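PDB 4H79: CRISPR-associated protein, Cse2 family from Thermobifida fusca, which probably binds nucleic acid as the small CasB (Cse2) subunit of the type I-E CRISPR Cascade surveillance complex. Local coordinates for residues 21-29 with 88-96. Sequence-based numbering, arbitrary orientation.
Sequences VDQRVREIQ and AHIALTLYA
The aromatic ring of Y95 carries one face against V25, whose CG1 stands 3.6 Å from the ring centroid and almost on the ring normal, a CH-pi contact over the middle of the ring. At the ring edge, near its plane, comes OE1 of Q29; the amide and ring planes are 79° apart, and the two side chains meet at about a right angle. The ring of Y167 makes a T-shaped stack with that of Y95, and on helix 16-33 the R24 guanidinium has I28 CG1 over one face. With CG anti to the backbone N (chi1 170°), Y95 reaches across to the other helix. The bond from Y95 OH to Q29 OE1 is weak at 3.1 Å; Q99 OE1 is a second, also weak, candidate, so the choice of acceptor is not settled. Q29 OE1 also accepts from the backbone N of H108. A tyrosine suits this place by joining a flat apolar face to a polar end, and an alanine here would probably leave V25 CG1 beside a gap and deprive Q29 of its phenol neighbour.

One turn back, L92 fits its branched end among three side chains: CD1 touches I28 CD1 at 3.7 Å and V25 CG2 at 3.9 Å, while CD2 meets V21 CG1. The branches of V25 are thus divided, CG1 to the ring and CG2 to the leucine. Further down, the short side chains of A88 and A91 each take one methyl of V21, CG2 on A88 CB at 3.9 Å and CG1 on A91 CB. L43 of helix 37-49 also touches I28 and Y95, and A171 of helix 167-176 touches V21 and A91. Segments 21-29 and 88-96 run at 28° to each other, their axes 10.8 Å apart at closest approach, a near-parallel, buried pairing typical of an all-helical bundle, here joining helices 16-33 and 80-99 within the Cse2 fold.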
loop_
_atom_site.group_PDB
_atom_site.type_symbol
_atom_site.label_atom_id
_atom_site.label_comp_id
_atom_site.label_asym_id
_atom_site.label_seq_id
_atom_site.Cartn_x
_atom_site.Cartn_y
_atom_site.Cartn_z
ATOM N N VAL A 21 -2.642 3.642 9.269
ATOM C CA VAL A 21 -2.779 2.483 8.386
ATOM C C VAL A 21 -1.942 1.321 8.925
ATOM O O VAL A 21 -2.373 0.187 8.902
ATOM C CB VAL A 21 -2.339 2.837 6.944
ATOM C CG1 VAL A 21 -2.138 1.563 6.084
ATOM C CG2 VAL A 21 -3.351 3.786 6.318
ATOM N N ASP A 22 -0.742 1.611 9.417
ATOM C CA ASP A 22 0.094 0.569 10.014
ATOM C C ASP A 22 -0.662 -0.151 11.176
ATOM O O ASP A 22 -0.622 -1.389 11.284
ATOM C CB ASP A 22 1.377 1.214 10.587
ATOM C CG ASP A 22 2.165 0.244 11.425
ATOM O OD1 ASP A 22 2.527 -0.881 10.989
ATOM O OD2 ASP A 22 2.402 0.592 12.573
ATOM N N GLN A 23 -1.269 0.637 12.095
ATOM C CA GLN A 23 -1.969 0.095 13.255
ATOM C C GLN A 23 -3.225 -0.698 12.772
ATOM O O GLN A 23 -3.487 -1.810 13.230
ATOM C CB GLN A 23 -2.315 1.276 14.232
ATOM C CG GLN A 23 -2.958 0.879 15.551
ATOM C CD GLN A 23 -2.198 -0.249 16.255
ATOM O OE1 GLN A 23 -0.956 -0.209 16.411
ATOM N NE2 GLN A 23 -2.943 -1.277 16.670
ATOM N N ARG A 24 -3.977 -0.151 11.814
ATOM C CA ARG A 24 -5.180 -0.820 11.360
ATOM C C ARG A 24 -4.839 -2.157 10.612
ATOM O O ARG A 24 -5.495 -3.173 10.815
ATOM C CB ARG A 24 -5.974 0.112 10.433
ATOM C CG ARG A 24 -7.321 -0.519 10.012
ATOM C CD ARG A 24 -8.320 -0.488 11.200
ATOM N NE ARG A 24 -9.541 -1.212 10.816
ATOM C CZ ARG A 24 -9.872 -2.425 11.239
ATOM N NH1 ARG A 24 -9.122 -3.036 12.134
ATOM N NH2 ARG A 24 -10.977 -3.010 10.782
ATOM N N VAL A 25 -3.846 -2.144 9.710
ATOM C CA VAL A 25 -3.463 -3.363 8.958
ATOM C C VAL A 25 -2.900 -4.383 9.971
ATOM O O VAL A 25 -3.183 -5.588 9.841
ATOM C CB VAL A 25 -2.376 -3.031 7.911
ATOM C CG1 VAL A 25 -1.730 -4.280 7.371
ATOM C CG2 VAL A 25 -2.937 -2.149 6.794
ATOM N N ARG A 26 -2.131 -3.938 10.981
ATOM C CA ARG A 26 -1.599 -4.913 11.974
ATOM C C ARG A 26 -2.761 -5.642 12.670
ATOM O O ARG A 26 -2.660 -6.852 12.942
ATOM C CB ARG A 26 -0.746 -4.256 13.082
ATOM C CG ARG A 26 0.635 -3.813 12.627
ATOM C CD ARG A 26 1.285 -3.095 13.842
ATOM N NE ARG A 26 2.580 -2.545 13.559
ATOM C CZ ARG A 26 3.708 -3.114 13.982
ATOM N NH1 ARG A 26 3.618 -4.247 14.666
ATOM N NH2 ARG A 26 4.914 -2.573 13.734
ATOM N N GLU A 27 -3.820 -4.887 13.019
ATOM C CA GLU A 27 -4.998 -5.451 13.671
ATOM C C GLU A 27 -5.649 -6.479 12.791
ATOM O O GLU A 27 -5.932 -7.595 13.251
ATOM C CB GLU A 27 -6.036 -4.355 14.075
ATOM C CG GLU A 27 -5.541 -3.585 15.297
ATOM C CD GLU A 27 -6.203 -2.211 15.390
ATOM O OE1 GLU A 27 -7.092 -1.927 14.538
ATOM O OE2 GLU A 27 -5.851 -1.425 16.303
ATOM N N ILE A 28 -5.921 -6.117 11.532
ATOM C CA ILE A 28 -6.592 -7.049 10.631
ATOM C C ILE A 28 -5.682 -8.257 10.364
ATOM O O ILE A 28 -6.136 -9.405 10.312
ATOM C CB ILE A 28 -6.922 -6.357 9.316
ATOM C CG1 ILE A 28 -7.962 -5.222 9.563
ATOM C CG2 ILE A 28 -7.525 -7.361 8.354
ATOM C CD1 ILE A 28 -8.211 -4.339 8.309
ATOM N N GLN A 29 -4.391 -7.980 10.196
ATOM C CA GLN A 29 -3.429 -9.030 9.891
ATOM C C GLN A 29 -3.358 -10.075 11.044
ATOM O O GLN A 29 -3.333 -11.312 10.793
ATOM C CB GLN A 29 -2.011 -8.413 9.691
ATOM C CG GLN A 29 -0.922 -9.455 9.400
ATOM C CD GLN A 29 0.307 -8.755 8.792
ATOM O OE1 GLN A 29 0.559 -8.923 7.622
ATOM N NE2 GLN A 29 1.064 -7.965 9.595
ATOM N N ALA A 88 -5.564 5.835 2.339
ATOM C CA ALA A 88 -5.800 4.741 3.312
ATOM C C ALA A 88 -6.643 3.640 2.694
ATOM O O ALA A 88 -6.359 2.421 2.862
ATOM C CB ALA A 88 -6.512 5.246 4.564
ATOM N N HIS A 89 -7.665 4.050 1.958
ATOM C CA HIS A 89 -8.554 3.062 1.288
ATOM C C HIS A 89 -7.786 2.204 0.270
ATOM O O HIS A 89 -7.923 0.921 0.227
ATOM C CB HIS A 89 -9.685 3.841 0.583
ATOM C CG HIS A 89 -10.653 2.951 -0.151
ATOM N ND1 HIS A 89 -10.966 1.713 0.296
ATOM C CD2 HIS A 89 -11.368 3.137 -1.327
ATOM C CE1 HIS A 89 -11.840 1.139 -0.534
ATOM N NE2 HIS A 89 -12.099 2.011 -1.527
ATOM N N ILE A 90 -6.959 2.865 -0.571
ATOM C CA ILE A 90 -6.140 2.105 -1.552
ATOM C C ILE A 90 -5.159 1.145 -0.831
ATOM O O ILE A 90 -5.015 -0.040 -1.224
ATOM C CB ILE A 90 -5.352 3.062 -2.510
ATOM C CG1 ILE A 90 -6.345 3.893 -3.337
ATOM C CG2 ILE A 90 -4.375 2.275 -3.393
ATOM C CD1 ILE A 90 -5.726 5.120 -4.033
ATOM N N ALA A 91 -4.469 1.675 0.200
ATOM C CA ALA A 91 -3.489 0.836 0.901
ATOM C C ALA A 91 -4.149 -0.402 1.501
ATOM O O ALA A 91 -3.580 -1.523 1.407
ATOM C CB ALA A 91 -2.754 1.633 1.979
ATOM N N LEU A 92 -5.277 -0.214 2.205
ATOM C CA LEU A 92 -5.995 -1.358 2.832
ATOM C C LEU A 92 -6.473 -2.348 1.804
ATOM O O LEU A 92 -6.396 -3.576 2.045
ATOM C CB LEU A 92 -7.219 -0.872 3.630
ATOM C CG LEU A 92 -6.979 -0.710 5.144
ATOM C CD1 LEU A 92 -6.718 -2.043 5.851
ATOM C CD2 LEU A 92 -5.835 0.161 5.391
ATOM N N THR A 93 -6.967 -1.830 0.665
ATOM C CA THR A 93 -7.478 -2.764 -0.436
ATOM C C THR A 93 -6.314 -3.538 -0.986
ATOM O O THR A 93 -6.398 -4.771 -1.216
ATOM C CB THR A 93 -8.112 -1.904 -1.562
ATOM O OG1 THR A 93 -9.224 -1.181 -0.972
ATOM C CG2 THR A 93 -8.635 -2.797 -2.705
ATOM N N LEU A 94 -5.176 -2.845 -1.255
ATOM C CA LEU A 94 -3.973 -3.566 -1.741
ATOM C C LEU A 94 -3.529 -4.626 -0.720
ATOM O O LEU A 94 -3.184 -5.769 -1.082
ATOM C CB LEU A 94 -2.785 -2.592 -2.034
ATOM C CG LEU A 94 -3.030 -1.644 -3.221
ATOM C CD1 LEU A 94 -1.938 -0.608 -3.282
ATOM C CD2 LEU A 94 -3.068 -2.471 -4.552
ATOM N N TYR A 95 -3.471 -4.253 0.550
ATOM C CA TYR A 95 -3.073 -5.252 1.551
ATOM C C TYR A 95 -4.001 -6.501 1.528
ATOM O O TYR A 95 -3.529 -7.665 1.681
ATOM C CB TYR A 95 -3.077 -4.600 3.000
ATOM C CG TYR A 95 -2.907 -5.714 4.030
ATOM C CD1 TYR A 95 -1.641 -6.344 4.196
ATOM C CD2 TYR A 95 -4.017 -6.172 4.809
ATOM C CE1 TYR A 95 -1.493 -7.438 5.063
ATOM C CE2 TYR A 95 -3.863 -7.213 5.722
ATOM C CZ TYR A 95 -2.601 -7.839 5.825
ATOM O OH TYR A 95 -2.421 -8.883 6.717
ATOM N N ALA A 96 -5.328 -6.264 1.417
ATOM C CA ALA A 96 -6.306 -7.383 1.355
ATOM C C ALA A 96 -6.024 -8.327 0.195
ATOM O O ALA A 96 -6.170 -9.542 0.310
ATOM C CB ALA A 96 -7.732 -6.816 1.243
#